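Local coordinates for protein ORF14 (Streptomyces clavuligerus, PDB 2WPX) that binds acetyl-CoA and is probably an acyltransferase, a tandem GCN5-related N-acetyltransferase (GNAT) of the clavulanic acid biosynthesis pathway, at residues A[180-185]-A[238-243]; A[156-161]-A[326-331]. All coordinates share one frame; numbering follows the deposited sequence.

In the fold
Both contacts are antiparallel strand pairings in a tandem GNAT chain. Contact 2 (156-161 with 326-331) is central, its centre about 10 Å from the centre of the chain. It pairs strand 149-162, in the N-terminal acetyltransferase region, with the last strand, 323-334. Contact 1 (180-185 with 238-243) is peripheral, its centre about 25 Å from the centre of the chain, and joins strand 180-185, the next strand after 149-162, to strand 234-242. The centres of the two contacts are about 29 Å apart, and their nearest atoms about 14 Å. Neither meets the acetyl-CoA pocket, lined by 18 residues between 90 and 145; in contact 2 the F330 side chain lies about 10 Å from the bound acetyl-CoA.

Contact 1: A[180-185]-A[238-243]; sequences YSLVTW and TGAVHD
Y180 and H242 meet at one end of an antiparallel β-ladder that pairs strand 180-185, outermost within this chain, with strand 234-242 of the C-terminal GNAT half. H242 CD2 lies over one face of the Y180 ring, 3.6 Å from CZ; the ring planes are inclined at 52°, and Y180 OH hydrogen-bonds to H275 ND1. S181 makes the first hydrogen-bonded pair, with V241: each backbone N reaches the other residue's O, the return bond from V241 N to S181 O being 2.8 Å and nearly straight at 174°. Its chi1 of 45° sets OG between the backbone N and carbonyl carbon, where it donates to the syn lone pair of D243 OD2 at 2.9 Å. On the face shared with Y180, L182 directs CD2 to T238 CG2 (4.1 Å) and, more distantly, A240, while helix 280-295 packs against L182 through L283 and A287. V183 and G239 form the second hydrogen-bonded pair; V183 CG1 passes 3.9 Å from G239 CA. T184 and T238 lie side by side, T184 CG2 next to T238 OG1, which hydrogen-bonds to N288 ND2. W185 stacks on H237, and the edge of its indole meets V183 CG1, which lies in the ring plane.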
loop_
_atom_site.group_PDB
_atom_site.type_symbol
_atom_site.label_atom_id
_atom_site.label_comp_id
_atom_site.label_asym_id
_atom_site.label_seq_id
_atom_site.Cartn_x
_atom_site.Cartn_y
_atom_site.Cartn_z
ATOM N N TYR A 180 -0.738 13.167 28.856
ATOM C CA TYR A 180 -1.091 12.122 27.844
ATOM C C TYR A 180 -1.176 10.689 28.359
ATOM O O TYR A 180 -0.587 10.373 29.357
ATOM C CB TYR A 180 -0.156 12.179 26.632
ATOM C CG TYR A 180 -0.221 13.520 25.940
ATOM C CD1 TYR A 180 0.564 14.595 26.382
ATOM C CD2 TYR A 180 -1.100 13.726 24.871
ATOM C CE1 TYR A 180 0.488 15.834 25.766
ATOM C CE2 TYR A 180 -1.197 14.948 24.262
ATOM C CZ TYR A 180 -0.397 16.003 24.711
ATOM O OH TYR A 180 -0.477 17.215 24.070
ATOM N N SER A 181 -1.923 9.819 27.689
ATOM C CA SER A 181 -1.702 8.395 27.946
ATOM C C SER A 181 -1.748 7.551 26.698
ATOM O O SER A 181 -2.469 7.848 25.746
ATOM C CB SER A 181 -2.645 7.864 29.005
ATOM O OG SER A 181 -3.911 8.349 28.724
ATOM N N LEU A 182 -0.970 6.479 26.715
ATOM C CA LEU A 182 -0.885 5.560 25.592
ATOM C C LEU A 182 -2.018 4.575 25.655
ATOM O O LEU A 182 -2.267 4.024 26.712
ATOM C CB LEU A 182 0.401 4.786 25.730
ATOM C CG LEU A 182 1.502 5.729 25.291
ATOM C CD1 LEU A 182 2.742 4.899 25.106
ATOM C CD2 LEU A 182 1.127 6.367 23.945
ATOM N N VAL A 183 -2.703 4.357 24.538
ATOM C CA VAL A 183 -3.629 3.196 24.404
ATOM C C VAL A 183 -3.227 2.306 23.186
ATOM O O VAL A 183 -2.619 2.795 22.197
ATOM C CB VAL A 183 -5.120 3.683 24.286
ATOM C CG1 VAL A 183 -5.353 4.395 22.936
ATOM C CG2 VAL A 183 -6.131 2.542 24.450
ATOM N N THR A 184 -3.567 1.019 23.238
ATOM C CA THR A 184 -3.264 0.066 22.147
ATOM C C THR A 184 -4.501 -0.739 21.829
ATOM O O THR A 184 -5.339 -0.988 22.709
ATOM C CB THR A 184 -2.143 -0.961 22.520
ATOM O OG1 THR A 184 -2.579 -1.781 23.634
ATOM C CG2 THR A 184 -0.847 -0.243 22.879
ATOM N N TRP A 185 -4.620 -1.163 20.580
ATOM C CA TRP A 185 -5.668 -2.109 20.186
ATOM C C TRP A 185 -5.258 -2.863 18.895
ATOM O O TRP A 185 -4.403 -2.378 18.134
ATOM C CB TRP A 185 -6.979 -1.362 19.989
ATOM C CG TRP A 185 -7.006 -0.420 18.860
ATOM C CD1 TRP A 185 -7.220 -0.720 17.557
ATOM C CD2 TRP A 185 -6.856 1.006 18.915
ATOM N NE1 TRP A 185 -7.250 0.410 16.795
ATOM C CE2 TRP A 185 -7.024 1.489 17.601
ATOM C CE3 TRP A 185 -6.611 1.918 19.946
ATOM C CZ2 TRP A 185 -6.929 2.836 17.284
ATOM C CZ3 TRP A 185 -6.528 3.252 19.636
ATOM C CH2 TRP A 185 -6.687 3.702 18.305
ATOM N N THR A 238 -1.377 1.779 18.332
ATOM C CA THR A 238 -1.114 2.555 19.528
ATOM C C THR A 238 -1.662 3.963 19.303
ATOM O O THR A 238 -1.520 4.538 18.231
ATOM C CB THR A 238 0.373 2.651 19.804
ATOM O OG1 THR A 238 0.890 1.323 19.985
ATOM C CG2 THR A 238 0.634 3.528 21.080
ATOM N N GLY A 239 -2.347 4.481 20.303
ATOM C CA GLY A 239 -2.925 5.815 20.244
ATOM C C GLY A 239 -2.513 6.658 21.440
ATOM O O GLY A 239 -2.166 6.149 22.503
ATOM N N ALA A 240 -2.485 7.972 21.250
ATOM C CA ALA A 240 -2.152 8.818 22.370
ATOM C C ALA A 240 -3.374 9.633 22.700
ATOM O O ALA A 240 -3.942 10.276 21.815
ATOM C CB ALA A 240 -1.000 9.717 22.042
ATOM N N VAL A 241 -3.788 9.593 23.964
ATOM C CA VAL A 241 -4.950 10.379 24.355
ATOM C C VAL A 241 -4.538 11.571 25.170
ATOM O O VAL A 241 -3.713 11.438 26.052
ATOM C CB VAL A 241 -6.014 9.559 25.141
ATOM C CG1 VAL A 241 -7.138 10.494 25.600
ATOM C CG2 VAL A 241 -6.593 8.440 24.260
ATOM N N HIS A 242 -5.120 12.726 24.892
ATOM C CA HIS A 242 -4.916 13.905 25.736
ATOM C C HIS A 242 -5.925 13.960 26.880
ATOM O O HIS A 242 -7.089 14.318 26.667
ATOM C CB HIS A 242 -4.909 15.188 24.898
ATOM C CG HIS A 242 -4.620 16.441 25.691
ATOM N ND1 HIS A 242 -5.571 17.422 25.920
ATOM C CD2 HIS A 242 -3.477 16.883 26.291
ATOM C CE1 HIS A 242 -5.026 18.408 26.624
ATOM N NE2 HIS A 242 -3.769 18.091 26.883
ATOM N N ASP A 243 -5.481 13.639 28.113
ATOM C CA ASP A 243 -6.432 13.443 29.232
ATOM C C ASP A 243 -7.386 14.625 29.459
ATOM O O ASP A 243 -8.575 14.430 29.725
ATOM C CB ASP A 243 -5.751 13.055 30.556
ATOM C CG ASP A 243 -4.719 11.889 30.405
ATOM O OD1 ASP A 243 -3.774 11.866 31.231
ATOM O OD2 ASP A 243 -4.831 10.996 29.526
#

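Contact 2: A[156-161]-A[326-331]; sequences GTHQWL and DRWVFW
G156 and W328 form a hydrogen-bonded antiparallel pair, with G156 N to W328 O at 2.9 Å and W328 N to G156 O at 2.8 Å, and the ladder runs through T157-R327 to H158-D326, the N-to-C directions of the two short segments 151° apart. In H158-D326, H158 N donates to D326 O, almost in line with the carbonyl bond, whereas the return bond from D326 N to H158 O is weak. Backbone bonds of H158 with Y325 and W160 with E323 carry the pairing further. H158 is the hub of the side-chain contact. Its imidazole runs beside the D326 carboxylate because chi1 swings CG away from the backbone N; the two planes are only 13° apart. ND1 donates within the ring plane to the syn lone pair of D326 OD2 at 3.0 Å, a bond bent to 139° at the hydrogen. NE2 hydrogen-bonds to E303 OE1, giving this His-carboxylate pair a second acid; the two carboxylates probably favour a protonated imidazole. W328 supplies an offset stack, its CZ2 over the centre of the imidazole and 3.5 Å from H158 CD2. H158 CB also makes a CH-pi contact above the five-membered ring of the indole. A water bridges D326 OD1 and W160 NE1, accepting from the indole at 2.7 Å and donating to the carboxylate. F330 CE2 comes within 4.1 Å of G156 N. The chain's last strand is thus inserted between two strands of the N-terminal GNAT region: the order is 120-127, 323-334, 149-162, 301-307, each antiparallel to the next. T124 of strand 120-127 touches W328 and F330, and R327 extends to a salt bridge with E308, just past strand 301-307.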
loop_
_atom_site.group_PDB
_atom_site.type_symbol
_atom_site.label_atom_id
_atom_site.label_comp_id
_atom_site.label_asym_id
_atom_site.label_seq_id
_atom_site.Cartn_x
_atom_site.Cartn_y
_atom_site.Cartn_z
ATOM N N GLY A 156 6.150 9.057 -3.519
ATOM C CA GLY A 156 6.285 8.442 -2.213
ATOM C C GLY A 156 7.724 8.027 -1.993
ATOM O O GLY A 156 8.371 7.499 -2.899
ATOM N N THR A 157 8.249 8.247 -0.802
ATOM C CA THR A 157 9.535 7.647 -0.473
ATOM C C THR A 157 9.329 6.380 0.314
ATOM O O THR A 157 8.802 6.413 1.433
ATOM C CB THR A 157 10.363 8.547 0.429
ATOM O OG1 THR A 157 10.457 9.828 -0.168
ATOM C CG2 THR A 157 11.743 7.971 0.624
ATOM N N HIS A 158 9.799 5.273 -0.253
ATOM C CA HIS A 158 9.508 3.958 0.284
ATOM C C HIS A 158 10.686 3.489 1.097
ATOM O O HIS A 158 11.784 3.437 0.569
ATOM C CB HIS A 158 9.173 2.994 -0.855
ATOM C CG HIS A 158 8.774 1.638 -0.390
ATOM N ND1 HIS A 158 9.224 0.493 -0.994
ATOM C CD2 HIS A 158 7.971 1.232 0.627
ATOM C CE1 HIS A 158 8.731 -0.570 -0.374
ATOM N NE2 HIS A 158 7.953 -0.148 0.609
ATOM N N GLN A 159 10.493 3.185 2.379
ATOM C CA GLN A 159 11.649 3.038 3.261
ATOM C C GLN A 159 11.712 1.682 3.948
ATOM O O GLN A 159 10.689 1.059 4.145
ATOM C CB GLN A 159 11.556 4.103 4.360
ATOM C CG GLN A 159 11.687 5.567 3.904
ATOM C CD GLN A 159 10.869 6.482 4.824
ATOM O OE1 GLN A 159 11.284 6.745 5.945
ATOM N NE2 GLN A 159 9.682 6.917 4.372
ATOM N N TRP A 160 12.899 1.234 4.338
ATOM C CA TRP A 160 13.019 -0.034 5.027
ATOM C C TRP A 160 13.773 0.114 6.327
ATOM O O TRP A 160 14.731 0.862 6.427
ATOM C CB TRP A 160 13.714 -1.127 4.163
ATOM C CG TRP A 160 12.816 -1.686 3.047
ATOM C CD1 TRP A 160 12.795 -1.269 1.758
ATOM C CD2 TRP A 160 11.809 -2.711 3.156
ATOM N NE1 TRP A 160 11.848 -1.956 1.051
ATOM C CE2 TRP A 160 11.237 -2.863 1.877
ATOM C CE3 TRP A 160 11.359 -3.533 4.201
ATOM C CZ2 TRP A 160 10.240 -3.798 1.610
ATOM C CZ3 TRP A 160 10.375 -4.430 3.952
ATOM C CH2 TRP A 160 9.835 -4.586 2.651
ATOM N N LEU A 161 13.282 -0.589 7.334
ATOM C CA LEU A 161 13.989 -0.762 8.577
ATOM C C LEU A 161 14.280 -2.238 8.754
ATOM O O LEU A 161 13.382 -3.075 8.718
ATOM C CB LEU A 161 13.138 -0.280 9.729
ATOM C CG LEU A 161 13.646 -0.645 11.149
ATOM C CD1 LEU A 161 15.025 -0.022 11.484
ATOM C CD2 LEU A 161 12.577 -0.307 12.211
ATOM N N ASP A 326 13.499 2.971 -2.428
ATOM C CA ASP A 326 13.061 3.294 -3.780
ATOM C C ASP A 326 11.914 4.318 -3.760
ATOM O O ASP A 326 11.429 4.712 -2.683
ATOM C CB ASP A 326 12.705 2.034 -4.551
ATOM C CG ASP A 326 11.675 1.211 -3.829
ATOM O OD1 ASP A 326 11.650 -0.030 -3.986
ATOM O OD2 ASP A 326 10.885 1.796 -3.059
ATOM N N ARG A 327 11.486 4.743 -4.951
ATOM C CA ARG A 327 10.586 5.885 -5.100
ATOM C C ARG A 327 9.275 5.439 -5.770
ATOM O O ARG A 327 9.302 4.649 -6.731
ATOM C CB ARG A 327 11.246 6.948 -5.960
ATOM C CG ARG A 327 10.493 8.280 -5.982
ATOM C CD ARG A 327 11.290 9.389 -6.679
ATOM N NE ARG A 327 10.694 10.717 -6.519
ATOM C CZ ARG A 327 10.445 11.562 -7.520
ATOM N NH1 ARG A 327 10.745 11.233 -8.774
ATOM N NH2 ARG A 327 9.905 12.751 -7.276
ATOM N N TRP A 328 8.137 5.932 -5.267
ATOM C CA TRP A 328 6.831 5.514 -5.780
ATOM C C TRP A 328 6.231 6.655 -6.576
ATOM O O TRP A 328 5.687 7.563 -5.975
ATOM C CB TRP A 328 5.896 5.156 -4.607
ATOM C CG TRP A 328 6.139 3.823 -4.068
ATOM C CD1 TRP A 328 7.108 2.960 -4.459
ATOM C CD2 TRP A 328 5.426 3.174 -2.991
ATOM N NE1 TRP A 328 7.035 1.794 -3.714
ATOM C CE2 TRP A 328 5.994 1.888 -2.829
ATOM C CE3 TRP A 328 4.349 3.547 -2.160
ATOM C CZ2 TRP A 328 5.519 0.953 -1.847
ATOM C CZ3 TRP A 328 3.866 2.607 -1.199
ATOM C CH2 TRP A 328 4.438 1.337 -1.063
ATOM N N VAL A 329 6.359 6.637 -7.905
ATOM C CA VAL A 329 6.049 7.797 -8.733
ATOM C C VAL A 329 4.665 7.659 -9.413
ATOM O O VAL A 329 4.355 6.602 -9.987
ATOM C CB VAL A 329 7.111 8.030 -9.833
ATOM C CG1 VAL A 329 6.866 9.375 -10.497
ATOM C CG2 VAL A 329 8.487 7.929 -9.302
ATOM N N PHE A 330 3.841 8.711 -9.329
ATOM C CA PHE A 330 2.466 8.647 -9.828
ATOM C C PHE A 330 2.397 9.067 -11.263
ATOM O O PHE A 330 2.900 10.145 -11.647
ATOM C CB PHE A 330 1.511 9.450 -8.935
ATOM C CG PHE A 330 1.605 9.044 -7.497
ATOM C CD1 PHE A 330 1.108 7.824 -7.075
ATOM C CD2 PHE A 330 2.290 9.837 -6.569
ATOM C CE1 PHE A 330 1.267 7.405 -5.721
ATOM C CE2 PHE A 330 2.454 9.425 -5.243
ATOM C CZ PHE A 330 1.937 8.217 -4.822
ATOM N N TRP A 331 1.837 8.187 -12.091
ATOM C CA TRP A 331 1.726 8.467 -13.516
ATOM C C TRP A 331 0.271 8.421 -13.897
ATOM O O TRP A 331 -0.534 7.770 -13.230
ATOM C CB TRP A 331 2.487 7.438 -14.358
ATOM C CG TRP A 331 4.069 7.430 -14.341
ATOM C CD1 TRP A 331 4.876 7.161 -13.294
ATOM C CD2 TRP A 331 4.932 7.641 -15.448
ATOM N NE1 TRP A 331 6.196 7.155 -13.670
ATOM C CE2 TRP A 331 6.261 7.477 -14.990
ATOM C CE3 TRP A 331 4.717 7.985 -16.792
ATOM C CZ2 TRP A 331 7.381 7.605 -15.832
ATOM C CZ3 TRP A 331 5.823 8.111 -17.628
ATOM C CH2 TRP A 331 7.142 7.931 -17.136
HETATM O O HOH W 1 11.499 -1.732 -1.656
#